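Local coordinates for protein glutamine synthetase (Helicobacter pylori, PDB 5ZLI) that belongs to the type I-beta glutamine synthetases, enzymes that join a beta-grasp domain to a catalytic domain and here assemble from twelve chains, at residues 379-393 against 439-451. Sequence-based numbering, arbitrary orientation.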
loop_
_atom_site.group_PDB
_atom_site.type_symbol
_atom_site.label_atom_id
_atom_site.label_comp_id
_atom_site.label_asym_id
_atom_site.label_seq_id
_atom_site.Cartn_x
_atom_site.Cartn_y
_atom_site.Cartn_z
ATOM N N LEU B 379 -22.670 32.946 -37.746
ATOM C CA LEU B 379 -22.548 32.423 -39.099
ATOM C C LEU B 379 -23.716 31.503 -39.414
ATOM O O LEU B 379 -24.373 31.666 -40.445
ATOM C CB LEU B 379 -21.204 31.688 -39.256
ATOM C CG LEU B 379 -19.862 32.421 -38.961
ATOM C CD1 LEU B 379 -18.682 31.588 -39.393
ATOM C CD2 LEU B 379 -19.746 33.797 -39.599
ATOM N N ALA B 380 -24.059 30.605 -38.487
ATOM C CA ALA B 380 -25.191 29.704 -38.697
ATOM C C ALA B 380 -26.474 30.494 -38.990
ATOM O O ALA B 380 -27.136 30.280 -40.023
ATOM C CB ALA B 380 -25.384 28.786 -37.486
ATOM N N PHE B 381 -26.851 31.410 -38.092
ATOM C CA PHE B 381 -28.084 32.161 -38.310
ATOM C C PHE B 381 -27.998 32.978 -39.590
ATOM O O PHE B 381 -28.903 32.923 -40.439
ATOM C CB PHE B 381 -28.378 33.063 -37.119
ATOM C CG PHE B 381 -28.614 32.322 -35.860
ATOM C CD1 PHE B 381 -28.902 30.969 -35.883
ATOM C CD2 PHE B 381 -28.530 32.962 -34.648
ATOM C CE1 PHE B 381 -29.116 30.291 -34.734
ATOM C CE2 PHE B 381 -28.741 32.278 -33.486
ATOM C CZ PHE B 381 -29.036 30.944 -33.532
ATOM N N ALA B 382 -26.899 33.723 -39.755
ATOM C CA ALA B 382 -26.692 34.494 -40.974
ATOM C C ALA B 382 -26.905 33.631 -42.204
ATOM O O ALA B 382 -27.627 34.013 -43.123
ATOM C CB ALA B 382 -25.301 35.111 -40.980
ATOM N N ALA B 383 -26.238 32.482 -42.265
ATOM C CA ALA B 383 -26.365 31.605 -43.436
ATOM C C ALA B 383 -27.779 31.015 -43.599
ATOM O O ALA B 383 -28.294 30.915 -44.715
ATOM C CB ALA B 383 -25.307 30.503 -43.361
ATOM N N ILE B 384 -28.414 30.591 -42.515
ATOM C CA ILE B 384 -29.781 30.093 -42.641
ATOM C C ILE B 384 -30.682 31.147 -43.258
ATOM O O ILE B 384 -31.510 30.838 -44.132
ATOM C CB ILE B 384 -30.299 29.603 -41.282
ATOM C CG1 ILE B 384 -29.763 28.190 -41.050
ATOM C CG2 ILE B 384 -31.801 29.673 -41.221
ATOM C CD1 ILE B 384 -29.702 27.789 -39.617
ATOM N N LEU B 385 -30.531 32.411 -42.835
ATOM C CA LEU B 385 -31.376 33.451 -43.408
ATOM C C LEU B 385 -31.032 33.711 -44.865
ATOM O O LEU B 385 -31.929 33.875 -45.688
ATOM C CB LEU B 385 -31.299 34.725 -42.585
ATOM C CG LEU B 385 -32.093 35.846 -43.258
ATOM C CD1 LEU B 385 -33.602 35.569 -43.331
ATOM C CD2 LEU B 385 -31.831 37.166 -42.499
ATOM N N MET B 386 -29.749 33.714 -45.217
ATOM C CA MET B 386 -29.374 33.922 -46.616
ATOM C C MET B 386 -29.880 32.801 -47.514
ATOM O O MET B 386 -30.097 33.021 -48.708
ATOM C CB MET B 386 -27.859 34.027 -46.783
ATOM C CG MET B 386 -27.165 35.203 -46.125
ATOM S SD MET B 386 -27.711 36.845 -46.596
ATOM C CE MET B 386 -27.098 36.972 -48.275
ATOM N N ALA B 387 -30.061 31.600 -46.980
ATOM C CA ALA B 387 -30.547 30.515 -47.819
ATOM C C ALA B 387 -32.050 30.536 -47.962
ATOM O O ALA B 387 -32.577 30.116 -49.000
ATOM C CB ALA B 387 -30.131 29.166 -47.256
ATOM N N GLY B 388 -32.755 30.961 -46.914
ATOM C CA GLY B 388 -34.188 31.096 -47.033
ATOM C C GLY B 388 -34.580 32.229 -47.953
ATOM O O GLY B 388 -35.535 32.098 -48.726
ATOM N N MET B 389 -33.779 33.299 -47.983
ATOM C CA MET B 389 -34.131 34.443 -48.817
ATOM C C MET B 389 -33.933 34.126 -50.285
ATOM O O MET B 389 -34.718 34.572 -51.130
ATOM C CB MET B 389 -33.305 35.669 -48.436
ATOM C CG MET B 389 -33.708 36.331 -47.144
ATOM S SD MET B 389 -32.641 37.749 -46.778
ATOM C CE MET B 389 -33.149 38.836 -48.116
ATOM N N ASP B 390 -32.894 33.362 -50.606
ATOM C CA ASP B 390 -32.774 32.827 -51.952
ATOM C C ASP B 390 -34.049 32.081 -52.343
ATOM O O ASP B 390 -34.545 32.216 -53.469
ATOM C CB ASP B 390 -31.559 31.897 -52.017
ATOM C CG ASP B 390 -31.006 31.753 -53.411
ATOM O OD1 ASP B 390 -30.580 32.777 -53.994
ATOM O OD2 ASP B 390 -30.992 30.616 -53.918
ATOM N N GLY B 391 -34.629 31.344 -51.392
ATOM C CA GLY B 391 -35.852 30.603 -51.668
ATOM C C GLY B 391 -37.013 31.501 -52.051
ATOM O O GLY B 391 -37.805 31.161 -52.935
ATOM N N VAL B 392 -37.157 32.638 -51.360
ATOM C CA VAL B 392 -38.262 33.545 -51.654
ATOM C C VAL B 392 -38.009 34.295 -52.959
ATOM O O VAL B 392 -38.928 34.500 -53.766
ATOM C CB VAL B 392 -38.473 34.526 -50.485
ATOM C CG1 VAL B 392 -39.467 35.602 -50.875
ATOM C CG2 VAL B 392 -38.938 33.797 -49.257
ATOM N N LYS B 393 -36.753 34.679 -53.201
ATOM C CA LYS B 393 -36.405 35.348 -54.445
ATOM C C LYS B 393 -36.713 34.448 -55.625
ATOM O O LYS B 393 -37.432 34.842 -56.545
ATOM C CB LYS B 393 -34.921 35.745 -54.424
ATOM C CG LYS B 393 -34.583 36.864 -53.407
ATOM C CD LYS B 393 -33.073 37.018 -53.182
ATOM C CE LYS B 393 -32.416 37.811 -54.299
ATOM N NZ LYS B 393 -32.655 39.290 -54.186
ATOM N N TYR B 439 -25.556 32.162 -53.043
ATOM C CA TYR B 439 -26.638 32.718 -52.253
ATOM C C TYR B 439 -26.142 33.369 -50.976
ATOM O O TYR B 439 -26.887 34.140 -50.366
ATOM C CB TYR B 439 -27.639 31.634 -51.905
ATOM C CG TYR B 439 -27.072 30.607 -50.981
ATOM C CD1 TYR B 439 -26.303 29.561 -51.467
ATOM C CD2 TYR B 439 -27.265 30.705 -49.608
ATOM C CE1 TYR B 439 -25.774 28.625 -50.621
ATOM C CE2 TYR B 439 -26.722 29.772 -48.750
ATOM C CZ TYR B 439 -25.984 28.732 -49.266
ATOM O OH TYR B 439 -25.446 27.795 -48.413
ATOM N N LEU B 440 -24.921 33.062 -50.546
ATOM C CA LEU B 440 -24.313 33.760 -49.418
ATOM C C LEU B 440 -23.636 35.056 -49.840
ATOM O O LEU B 440 -23.579 36.002 -49.048
ATOM C CB LEU B 440 -23.273 32.864 -48.765
ATOM C CG LEU B 440 -23.866 31.634 -48.132
ATOM C CD1 LEU B 440 -22.783 30.563 -47.958
ATOM C CD2 LEU B 440 -24.443 32.103 -46.803
ATOM N N LYS B 441 -23.119 35.121 -51.075
ATOM C CA LYS B 441 -22.327 36.264 -51.512
ATOM C C LYS B 441 -23.179 37.447 -51.927
ATOM O O LYS B 441 -22.623 38.515 -52.204
ATOM C CB LYS B 441 -21.377 35.855 -52.631
ATOM C CG LYS B 441 -20.193 35.132 -52.059
ATOM C CD LYS B 441 -18.940 35.278 -52.881
ATOM C CE LYS B 441 -18.805 34.122 -53.837
ATOM N NZ LYS B 441 -17.604 34.244 -54.701
ATOM N N GLU B 442 -24.494 37.270 -51.982
ATOM C CA GLU B 442 -25.400 38.363 -52.273
ATOM C C GLU B 442 -25.087 39.514 -51.327
ATOM O O GLU B 442 -24.959 39.308 -50.119
ATOM C CB GLU B 442 -26.842 37.879 -52.062
ATOM C CG GLU B 442 -27.361 36.906 -53.145
ATOM C CD GLU B 442 -28.578 36.069 -52.683
ATOM O OE1 GLU B 442 -29.288 35.465 -53.532
ATOM O OE2 GLU B 442 -28.809 35.986 -51.457
ATOM N N SER B 443 -24.927 40.718 -51.893
ATOM C CA SER B 443 -24.690 41.964 -51.143
ATOM C C SER B 443 -23.497 41.846 -50.188
ATOM O O SER B 443 -23.443 42.503 -49.138
ATOM C CB SER B 443 -25.947 42.429 -50.417
ATOM O OG SER B 443 -27.048 42.429 -51.315
ATOM N N GLN B 444 -22.528 40.998 -50.552
ATOM C CA GLN B 444 -21.234 40.927 -49.876
ATOM C C GLN B 444 -21.375 40.525 -48.406
ATOM O O GLN B 444 -20.516 40.849 -47.569
ATOM C CB GLN B 444 -20.479 42.256 -50.031
ATOM C CG GLN B 444 -20.208 42.627 -51.496
ATOM C CD GLN B 444 -19.422 41.547 -52.260
ATOM O OE1 GLN B 444 -18.339 41.121 -51.830
ATOM N NE2 GLN B 444 -19.969 41.101 -53.398
ATOM N N VAL B 445 -22.462 39.807 -48.091
ATOM C CA VAL B 445 -22.730 39.402 -46.709
ATOM C C VAL B 445 -21.651 38.430 -46.251
ATOM O O VAL B 445 -21.031 38.600 -45.190
ATOM C CB VAL B 445 -24.152 38.800 -46.582
ATOM C CG1 VAL B 445 -24.429 38.298 -45.157
ATOM C CG2 VAL B 445 -25.226 39.800 -46.977
ATOM N N PHE B 446 -21.380 37.431 -47.073
ATOM C CA PHE B 446 -20.264 36.514 -46.909
ATOM C C PHE B 446 -19.300 36.885 -48.037
ATOM O O PHE B 446 -19.446 36.437 -49.173
ATOM C CB PHE B 446 -20.736 35.041 -47.007
ATOM C CG PHE B 446 -21.576 34.562 -45.829
ATOM C CD1 PHE B 446 -22.840 35.088 -45.584
ATOM C CD2 PHE B 446 -21.138 33.525 -45.027
ATOM C CE1 PHE B 446 -23.597 34.642 -44.544
ATOM C CE2 PHE B 446 -21.910 33.064 -43.987
ATOM C CZ PHE B 446 -23.140 33.630 -43.749
ATOM N N SER B 447 -18.330 37.728 -47.741
ATOM C CA SER B 447 -17.333 38.040 -48.754
ATOM C C SER B 447 -16.487 36.802 -49.064
ATOM O O SER B 447 -16.334 35.900 -48.240
ATOM C CB SER B 447 -16.474 39.199 -48.294
ATOM O OG SER B 447 -15.458 38.754 -47.434
ATOM N N GLU B 448 -15.939 36.750 -50.276
ATOM C CA GLU B 448 -15.230 35.540 -50.679
ATOM C C GLU B 448 -13.958 35.341 -49.879
ATOM O O GLU B 448 -13.610 34.199 -49.551
ATOM C CB GLU B 448 -14.928 35.561 -52.174
ATOM C CG GLU B 448 -14.010 34.421 -52.648
ATOM C CD GLU B 448 -14.711 33.163 -53.110
ATOM O OE1 GLU B 448 -15.966 33.111 -53.073
ATOM O OE2 GLU B 448 -13.976 32.231 -53.528
ATOM N N GLU B 449 -13.239 36.422 -49.557
ATOM C CA GLU B 449 -12.080 36.274 -48.679
ATOM C C GLU B 449 -12.458 35.488 -47.429
ATOM O O GLU B 449 -11.826 34.476 -47.111
ATOM C CB GLU B 449 -11.490 37.639 -48.338
ATOM C CG GLU B 449 -10.324 37.983 -49.261
ATOM C CD GLU B 449 -10.142 39.477 -49.513
ATOM O OE1 GLU B 449 -9.580 39.839 -50.578
ATOM O OE2 GLU B 449 -10.554 40.283 -48.653
ATOM N N PHE B 450 -13.545 35.884 -46.762
ATOM C CA PHE B 450 -13.999 35.131 -45.590
ATOM C C PHE B 450 -14.229 33.650 -45.913
ATOM O O PHE B 450 -13.745 32.780 -45.187
ATOM C CB PHE B 450 -15.279 35.743 -44.996
ATOM C CG PHE B 450 -15.956 34.852 -43.960
ATOM C CD1 PHE B 450 -15.508 34.811 -42.651
ATOM C CD2 PHE B 450 -17.000 34.009 -44.317
ATOM C CE1 PHE B 450 -16.118 33.977 -41.718
ATOM C CE2 PHE B 450 -17.586 33.186 -43.390
ATOM C CZ PHE B 450 -17.136 33.164 -42.094
ATOM N N ILE B 451 -14.981 33.344 -46.980
ATOM C CA ILE B 451 -15.316 31.951 -47.295
ATOM C C ILE B 451 -14.061 31.127 -47.451
ATOM O O ILE B 451 -13.997 29.966 -47.038
ATOM C CB ILE B 451 -16.167 31.846 -48.575
ATOM C CG1 ILE B 451 -17.612 32.321 -48.366
ATOM C CG2 ILE B 451 -16.109 30.426 -49.162
ATOM C CD1 ILE B 451 -18.388 32.514 -49.691
#
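In the catalytic domain of this glutamine synthetase, one side of the buried helix 377-393 receives a short helical turn, a loop and the start of helix 448-466, with M386 set among Y439, L440, V445 and F446. The M386 chain bends at chi2 (-58°) and again at chi3 (-71°), which brings its methyl against Y439 O and V445. M386 CE ends 3.6 Å from V445 CG2, the two side chains meeting tip to tip, and the same methyl lies 3.5 Å from the backbone O of Y439. F446 slides past M386 in the opposite direction, and its CE1 passes M386 CG at 3.9 Å. The rim of the F446 ring is directed at the helix backbone: A383 N and L379 O lie near the ring plane, while CZ also touches the methyls of A382 and A383. L440 CD2 sits over the centre of one face of F446 and also touches A383 CB at 3.9 Å; F321 meets F446 edge-to-face. Near the helix start, L379 CD1 touches F450 CZ at 3.5 Å, in the plane of that ring. Farther along, Y439 lays CE2 against A387 CB (3.8 Å), and its ring also stacks with H314. H314 NE2 hydrogen-bonds D390 OD2, so one histidine serves both segments. The D390 and E442 side chains cross at about a right angle, their carboxylate planes 46° apart, and D390 OD1 comes near E442 OE1, two acceptors with like charge. K393 runs alongside E442 in the opposite sense, with its NZ 5.1 Å from E442 OE1, not in contact, though its charge may partly offset that of the carboxylates. The segments are thus joined by apolar packing, and charge gathers toward the K393 end, where D390 is held from outside by H314.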